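PDB 6IYM: 5-oxopent-3-ene-1,2,5-tricarboxylate decarboxylase from Exiguobacterium antarcticum B7, which is a magnesium-binding member of the fumarylacetoacetate hydrolase family, a mainly beta-stranded protein with two chains in its assembly. Local coordinates for residues 132-137 with 230-235; 138-143 with 221-226. One frame throughout, in Å; residues are numbered along the deposited sequence.

Contact 1. Residues 132-137 with 230-235; sequences GTTGRD and TLEAGD
G135 and L231 exchange both of their backbone bonds: L231 N donates to G135 O at 2.8 Å, and G135 N returns to L231 O at 3.0 Å. These two bonds define an antiparallel hydrogen-bonded pair. The carbonyl of L231 is used further, since the CA of T134 approaches L231 O to 3.0 Å as a C-H...O contact; T230 CA does likewise to G135 O, more loosely. The next donor along, the backbone N of A233, finds a side chain instead of a carbonyl and reaches T134 OG1 at 3.1 Å with an N-H...O angle of 164°. With OG1 set opposite the carbonyl carbon of T134 (chi1 -56°), the hydroxyl faces that amide while CG2 swings over to T230, where the methyl pair T134 CG2 and T230 CG2 is tight at 3.5 Å. The bridge stands alone, joining the loop after strand 121-131 to the loop that leads into strand 236-238, two strands that pair antiparallel in the large mixed sheet. Before that second strand the chain reverses in a type II beta turn, E232 to D235, closed by D235 N on E232 O. E232 N is taken by D235 OD2, met from above the carboxylate, 59° out of its plane, and R70 holds D235 OD1 in a salt bridge. At the other end the aliphatic part of R136 crosses T230 at about a right angle, with CD 3.6 Å from T230 OG1. That hydroxyl is bonded to D175 of the second subunit. R136 NE meets D137 OD2 at 2.8 Å on the syn side, and NH1 pairs with E112 of the second subunit.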
ATOM      1  N   GLY A 132       7.763  10.833  10.560  1.00 42.70           N
ATOM      2  CA  GLY A 132       8.243  10.470  11.903  1.00 44.79           C
ATOM      3  C   GLY A 132       7.116  10.466  12.925  1.00 43.19           C
ATOM      4  O   GLY A 132       7.282   9.841  13.975  1.00 47.62           O
ATOM      5  N   THR A 133       6.017  11.152  12.641  1.00 42.24           N
ATOM      6  CA  THR A 133       4.878  11.310  13.588  1.00 53.87           C
ATOM      7  C   THR A 133       3.566  11.234  12.791  1.00 49.14           C
ATOM      8  O   THR A 133       3.420  11.942  11.776  1.00 49.00           O
ATOM      9  CB  THR A 133       5.022  12.562  14.476  1.00 53.79           C
ATOM     10  OG1 THR A 133       4.956  13.763  13.710  1.00 62.87           O
ATOM     11  CG2 THR A 133       6.321  12.591  15.248  1.00 52.81           C
ATOM     12  N   THR A 134       2.672  10.341  13.224  1.00 54.30           N
ATOM     13  CA  THR A 134       1.346  10.085  12.624  1.00 49.55           C
ATOM     14  C   THR A 134       0.530  11.367  12.712  1.00 50.61           C
ATOM     15  O   THR A 134       0.622  12.062  13.725  1.00 54.19           O
ATOM     16  CB  THR A 134       0.635   8.941  13.353  1.00 56.71           C
ATOM     17  OG1 THR A 134       1.540   7.837  13.269  1.00 64.79           O
ATOM     18  CG2 THR A 134      -0.721   8.606  12.767  1.00 55.21           C
ATOM     19  N   GLY A 135      -0.212  11.695  11.678  1.00 47.37           N
ATOM     20  CA  GLY A 135      -1.005  12.928  11.711  1.00 48.68           C
ATOM     21  C   GLY A 135      -1.879  13.005  10.494  1.00 46.14           C
ATOM     22  O   GLY A 135      -1.688  12.203   9.565  1.00 49.14           O
ATOM     23  N   ARG A 136      -2.755  13.993  10.467  1.00 49.06           N
ATOM     24  CA  ARG A 136      -3.714  14.177   9.359  1.00 51.25           C
ATOM     25  C   ARG A 136      -3.901  15.675   9.159  1.00 49.77           C
ATOM     26  O   ARG A 136      -3.684  16.386  10.129  1.00 54.38           O
ATOM     27  CB  ARG A 136      -5.007  13.473   9.752  1.00 51.25           C
ATOM     28  CG  ARG A 136      -5.968  13.267   8.602  1.00 57.22           C
ATOM     29  CD  ARG A 136      -7.248  12.691   9.158  1.00 57.42           C
ATOM     30  NE  ARG A 136      -8.362  13.590   8.942  1.00 57.21           N
ATOM     31  CZ  ARG A 136      -9.630  13.223   8.930  1.00 49.47           C
ATOM     32  NH1 ARG A 136      -9.963  11.965   9.139  1.00 48.36           N
ATOM     33  NH2 ARG A 136     -10.564  14.115   8.685  1.00 54.61           N
ATOM     34  N   ASP A 137      -4.274  16.113   7.960  1.00 48.09           N
ATOM     35  CA  ASP A 137      -4.639  17.532   7.694  1.00 58.58           C
ATOM     36  C   ASP A 137      -3.494  18.419   8.186  1.00 60.64           C
ATOM     37  O   ASP A 137      -3.722  19.321   9.002  1.00 57.52           O
ATOM     38  CB  ASP A 137      -5.980  17.856   8.350  1.00 53.70           C
ATOM     39  CG  ASP A 137      -7.047  16.867   7.928  1.00 51.93           C
ATOM     40  OD1 ASP A 137      -7.182  16.656   6.725  1.00 47.95           O
ATOM     41  OD2 ASP A 137      -7.675  16.263   8.817  1.00 53.16           O
ATOM     42  N   THR A 230      -4.823   9.988   7.053  1.00 42.20           N
ATOM     43  CA  THR A 230      -3.782   9.882   8.111  1.00 43.81           C
ATOM     44  C   THR A 230      -2.475   9.345   7.509  1.00 46.85           C
ATOM     45  O   THR A 230      -2.512   8.311   6.787  1.00 40.33           O
ATOM     46  CB  THR A 230      -4.276   9.039   9.295  1.00 44.71           C
ATOM     47  OG1 THR A 230      -5.396   9.715   9.872  1.00 49.86           O
ATOM     48  CG2 THR A 230      -3.232   8.831  10.369  1.00 47.55           C
ATOM     49  N   LEU A 231      -1.364  10.049   7.778  1.00 43.26           N
ATOM     50  CA  LEU A 231       0.001   9.557   7.501  1.00 43.09           C
ATOM     51  C   LEU A 231       0.476   8.836   8.758  1.00 43.15           C
ATOM     52  O   LEU A 231       0.281   9.392   9.854  1.00 49.69           O
ATOM     53  CB  LEU A 231       0.913  10.727   7.134  1.00 44.28           C
ATOM     54  CG  LEU A 231       0.498  11.546   5.909  1.00 46.37           C
ATOM     55  CD1 LEU A 231       1.507  12.672   5.642  1.00 42.72           C
ATOM     56  CD2 LEU A 231       0.361  10.648   4.693  1.00 46.82           C
ATOM     57  N   GLU A 232       1.066   7.658   8.596  1.00 41.41           N
ATOM     58  CA  GLU A 232       1.647   6.839   9.694  1.00 48.06           C
ATOM     59  C   GLU A 232       3.147   7.125   9.831  1.00 41.01           C
ATOM     60  O   GLU A 232       3.811   7.277   8.828  1.00 41.52           O
ATOM     61  CB  GLU A 232       1.458   5.343   9.431  1.00 52.66           C
ATOM     62  CG  GLU A 232       0.053   4.956   8.997  1.00 66.57           C
ATOM     63  CD  GLU A 232      -1.011   4.997  10.087  1.00 70.32           C
ATOM     64  OE1 GLU A 232      -0.654   5.246  11.254  1.00 64.32           O
ATOM     65  OE2 GLU A 232      -2.203   4.783   9.758  1.00 82.02           O
ATOM     66  N   ALA A 233       3.660   7.139  11.057  1.00 42.58           N
ATOM     67  CA  ALA A 233       5.103   7.087  11.355  1.00 43.99           C
ATOM     68  C   ALA A 233       5.725   5.974  10.495  1.00 42.27           C
ATOM     69  O   ALA A 233       5.176   4.869  10.455  1.00 37.79           O
ATOM     70  CB  ALA A 233       5.332   6.859  12.831  1.00 44.24           C
ATOM     71  N   GLY A 234       6.786   6.298   9.759  1.00 41.70           N
ATOM     72  CA  GLY A 234       7.489   5.345   8.878  1.00 42.42           C
ATOM     73  C   GLY A 234       6.928   5.316   7.475  1.00 40.11           C
ATOM     74  O   GLY A 234       7.461   4.527   6.639  1.00 46.51           O
ATOM     75  N   ASP A 235       5.883   6.099   7.187  1.00 41.07           N
ATOM     76  CA  ASP A 235       5.460   6.334   5.777  1.00 39.48           C
ATOM     77  C   ASP A 235       6.647   6.863   4.955  1.00 39.94           C
ATOM     78  O   ASP A 235       7.440   7.685   5.486  1.00 40.43           O
ATOM     79  CB  ASP A 235       4.316   7.334   5.682  1.00 46.05           C
ATOM     80  CG  ASP A 235       2.947   6.699   5.603  1.00 49.49           C
ATOM     81  OD1 ASP A 235       2.872   5.504   5.246  1.00 52.44           O
ATOM     82  OD2 ASP A 235       1.967   7.417   5.892  1.00 54.35           O
TER

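Contact 2. Residues 138-143 with 221-226; sequences LTPENA and ILTEVS
The flat carbonyl group of L222, whose O lies 4.1 Å from L138 CB, is gripped on both faces: S226 N and S226 OG donate to L222 O from opposite sides of its plane. The hydroxyl bond, S226 OG to L222 O, is 2.9 Å long, its donor tilted 24° from that plane. The same OG then accepts from the backbone N of L138 at 3.0 Å, so its one proton and an acceptor position are both used. A chi1 of 67°, with OG lodged between the backbone N and the carbonyl carbon, turns the hydroxyl back to the last turn of the helix. S226 follows the end of helix 218-225, and L138 begins the part of the loop between strands 121-131 and 147-158 that packs on this helix. A water donates to L138 O at 2.7 Å; its further link to T223 O is so short that a bridge between the two carbonyls is doubtful. T223 OG1 stays 3.6 Å from L138 O and has a weak bond to V219 O; beside it, the ring of P140 offers its CD. Apolar contact comes from A143, whose CB sits 3.8 Å from L222 CD1, and from L138 CD2 beside L222 CB. L222 also packs on I129 and I131 of strand 121-131. The loop holds its own shape through an ST motif: T139 OG1 accepts from N142 N at 3.1 Å, and T139 N answers to N142 OD1 at 2.7 Å, coming from above the amide carbonyl plane (36° out). T139 O receives both A143 N and N142 N.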
ATOM      1  N   LEU A 138      -2.291  18.110   7.715  1.00 54.20           N
ATOM      2  CA  LEU A 138      -1.059  18.882   7.979  1.00 51.26           C
ATOM      3  C   LEU A 138      -1.197  20.296   7.399  1.00 48.46           C
ATOM      4  O   LEU A 138      -1.896  20.509   6.385  1.00 44.92           O
ATOM      5  CB  LEU A 138       0.136  18.089   7.425  1.00 51.70           C
ATOM      6  CG  LEU A 138       0.748  17.079   8.411  1.00 52.18           C
ATOM      7  CD1 LEU A 138      -0.315  16.225   9.072  1.00 54.48           C
ATOM      8  CD2 LEU A 138       1.805  16.182   7.759  1.00 47.27           C
ATOM      9  N   THR A 139      -0.589  21.262   8.079  1.00 53.49           N
ATOM     10  CA  THR A 139      -0.560  22.692   7.672  1.00 57.23           C
ATOM     11  C   THR A 139       0.858  23.061   7.263  1.00 53.55           C
ATOM     12  O   THR A 139       1.806  22.395   7.667  1.00 53.83           O
ATOM     13  CB  THR A 139      -1.000  23.608   8.823  1.00 59.42           C
ATOM     14  OG1 THR A 139      -0.005  23.567   9.851  1.00 56.18           O
ATOM     15  CG2 THR A 139      -2.339  23.210   9.407  1.00 67.57           C
ATOM     16  N   PRO A 140       1.036  24.162   6.503  1.00 61.58           N
ATOM     17  CA  PRO A 140       2.354  24.753   6.288  1.00 60.12           C
ATOM     18  C   PRO A 140       3.181  24.907   7.574  1.00 61.33           C
ATOM     19  O   PRO A 140       4.385  24.740   7.511  1.00 57.83           O
ATOM     20  CB  PRO A 140       2.000  26.124   5.693  1.00 66.05           C
ATOM     21  CG  PRO A 140       0.726  25.883   4.926  1.00 64.17           C
ATOM     22  CD  PRO A 140      -0.024  24.865   5.759  1.00 65.72           C
ATOM     23  N   GLU A 141       2.513  25.152   8.707  1.00 59.39           N
ATOM     24  CA  GLU A 141       3.148  25.482  10.015  1.00 62.12           C
ATOM     25  C   GLU A 141       3.617  24.208  10.748  1.00 56.54           C
ATOM     26  O   GLU A 141       4.603  24.307  11.507  1.00 59.99           O
ATOM     27  CB  GLU A 141       2.155  26.298  10.864  1.00 69.58           C
ATOM     28  CG  GLU A 141       2.790  27.075  12.019  1.00 77.57           C
ATOM     29  CD  GLU A 141       3.255  26.253  13.216  1.00 82.55           C
ATOM     30  OE1 GLU A 141       2.639  25.204  13.484  1.00 87.41           O
ATOM     31  OE2 GLU A 141       4.242  26.656  13.882  1.00 92.32           O
ATOM     32  N   ASN A 142       2.927  23.068  10.597  1.00 55.16           N
ATOM     33  CA  ASN A 142       3.256  21.831  11.355  1.00 54.37           C
ATOM     34  C   ASN A 142       3.852  20.742  10.438  1.00 50.59           C
ATOM     35  O   ASN A 142       4.379  19.792  10.996  1.00 50.87           O
ATOM     36  CB  ASN A 142       2.052  21.312  12.164  1.00 58.19           C
ATOM     37  CG  ASN A 142       0.883  20.761  11.361  1.00 54.18           C
ATOM     38  OD1 ASN A 142       0.948  20.525  10.159  1.00 55.56           O
ATOM     39  ND2 ASN A 142      -0.225  20.528  12.036  1.00 59.66           N
ATOM     40  N   ALA A 143       3.731  20.837   9.110  1.00 51.93           N
ATOM     41  CA  ALA A 143       4.154  19.769   8.155  1.00 52.65           C
ATOM     42  C   ALA A 143       5.469  19.127   8.596  1.00 51.16           C
ATOM     43  O   ALA A 143       5.467  17.925   8.910  1.00 53.81           O
ATOM     44  CB  ALA A 143       4.320  20.319   6.769  1.00 50.23           C
ATOM     45  N   ILE A 221       3.381  18.936  -0.683  1.00 48.98           N
ATOM     46  CA  ILE A 221       3.095  17.483  -0.818  1.00 46.17           C
ATOM     47  C   ILE A 221       2.471  17.009   0.507  1.00 41.13           C
ATOM     48  O   ILE A 221       1.384  16.435   0.455  1.00 39.71           O
ATOM     49  CB  ILE A 221       4.361  16.693  -1.215  1.00 44.94           C
ATOM     50  CG1 ILE A 221       4.720  16.919  -2.690  1.00 43.35           C
ATOM     51  CG2 ILE A 221       4.175  15.231  -0.876  1.00 43.18           C
ATOM     52  CD1 ILE A 221       6.134  16.582  -3.043  1.00 46.81           C
ATOM     53  N   LEU A 222       3.117  17.268   1.644  1.00 43.59           N
ATOM     54  CA  LEU A 222       2.649  16.823   2.986  1.00 45.74           C
ATOM     55  C   LEU A 222       1.230  17.339   3.259  1.00 52.41           C
ATOM     56  O   LEU A 222       0.347  16.524   3.603  1.00 47.02           O
ATOM     57  CB  LEU A 222       3.628  17.333   4.039  1.00 47.71           C
ATOM     58  CG  LEU A 222       5.006  16.677   4.034  1.00 46.38           C
ATOM     59  CD1 LEU A 222       5.960  17.468   4.922  1.00 47.21           C
ATOM     60  CD2 LEU A 222       4.919  15.239   4.491  1.00 45.22           C
ATOM     61  N   THR A 223       1.024  18.647   3.081  1.00 53.02           N
ATOM     62  CA  THR A 223      -0.285  19.356   3.187  1.00 53.66           C
ATOM     63  C   THR A 223      -1.361  18.656   2.345  1.00 53.31           C
ATOM     64  O   THR A 223      -2.448  18.368   2.884  1.00 55.96           O
ATOM     65  CB  THR A 223      -0.096  20.808   2.737  1.00 53.52           C
ATOM     66  OG1 THR A 223       0.528  21.461   3.852  1.00 52.49           O
ATOM     67  CG2 THR A 223      -1.387  21.443   2.281  1.00 59.29           C
ATOM     68  N   GLU A 224      -1.087  18.387   1.066  1.00 49.46           N
ATOM     69  CA  GLU A 224      -2.093  17.862   0.104  1.00 49.70           C
ATOM     70  C   GLU A 224      -2.374  16.373   0.361  1.00 51.64           C
ATOM     71  O   GLU A 224      -3.538  15.958   0.287  1.00 49.16           O
ATOM     72  CB  GLU A 224      -1.588  18.062  -1.322  1.00 59.09           C
ATOM     73  CG  GLU A 224      -1.636  19.498  -1.782  1.00 68.17           C
ATOM     74  CD  GLU A 224      -3.041  19.958  -2.106  1.00 80.57           C
ATOM     75  OE1 GLU A 224      -3.623  19.413  -3.077  1.00 91.36           O
ATOM     76  OE2 GLU A 224      -3.563  20.825  -1.365  1.00 81.02           O
ATOM     77  N   VAL A 225      -1.336  15.587   0.626  1.00 47.30           N
ATOM     78  CA  VAL A 225      -1.417  14.107   0.766  1.00 52.10           C
ATOM     79  C   VAL A 225      -2.270  13.776   1.986  1.00 46.08           C
ATOM     80  O   VAL A 225      -3.055  12.839   1.902  1.00 47.66           O
ATOM     81  CB  VAL A 225      -0.010  13.483   0.846  1.00 54.05           C
ATOM     82  CG1 VAL A 225      -0.036  12.018   1.220  1.00 61.39           C
ATOM     83  CG2 VAL A 225       0.708  13.648  -0.479  1.00 61.18           C
ATOM     84  N   SER A 226      -2.117  14.537   3.063  1.00 47.84           N
ATOM     85  CA  SER A 226      -2.681  14.220   4.395  1.00 50.24           C
ATOM     86  C   SER A 226      -4.112  14.740   4.539  1.00 49.05           C
ATOM     87  O   SER A 226      -4.656  14.600   5.629  1.00 48.42           O
ATOM     88  CB  SER A 226      -1.839  14.804   5.473  1.00 48.09           C
ATOM     89  OG  SER A 226      -1.896  16.223   5.445  1.00 53.97           O
TER
HETATM   90  O   HOH W   1      -3.704  19.159   4.835  1.00 46.15           O

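The centres of the two contacts lie 10 Å apart, on the same side of the chain's centre. Along the sequence the order is 132-137, 138-143, 221-226, 230-235, so contact 2 falls between the segments of contact 1, and one loop supplies both first partners. They meet directly: D137 N lies 2.8 Å from S226 O, a probable hydrogen bond, and L231 CD2 is 3.8 Å from V225 CG1. That loop joins strands 121-131 and 147-158, which carry the magnesium ligands E124, E126 and D155. The contacts thus tie the connection between the metal-bearing strands to helix 218-225 and the approach to strand 236-238, and both touch the second subunit.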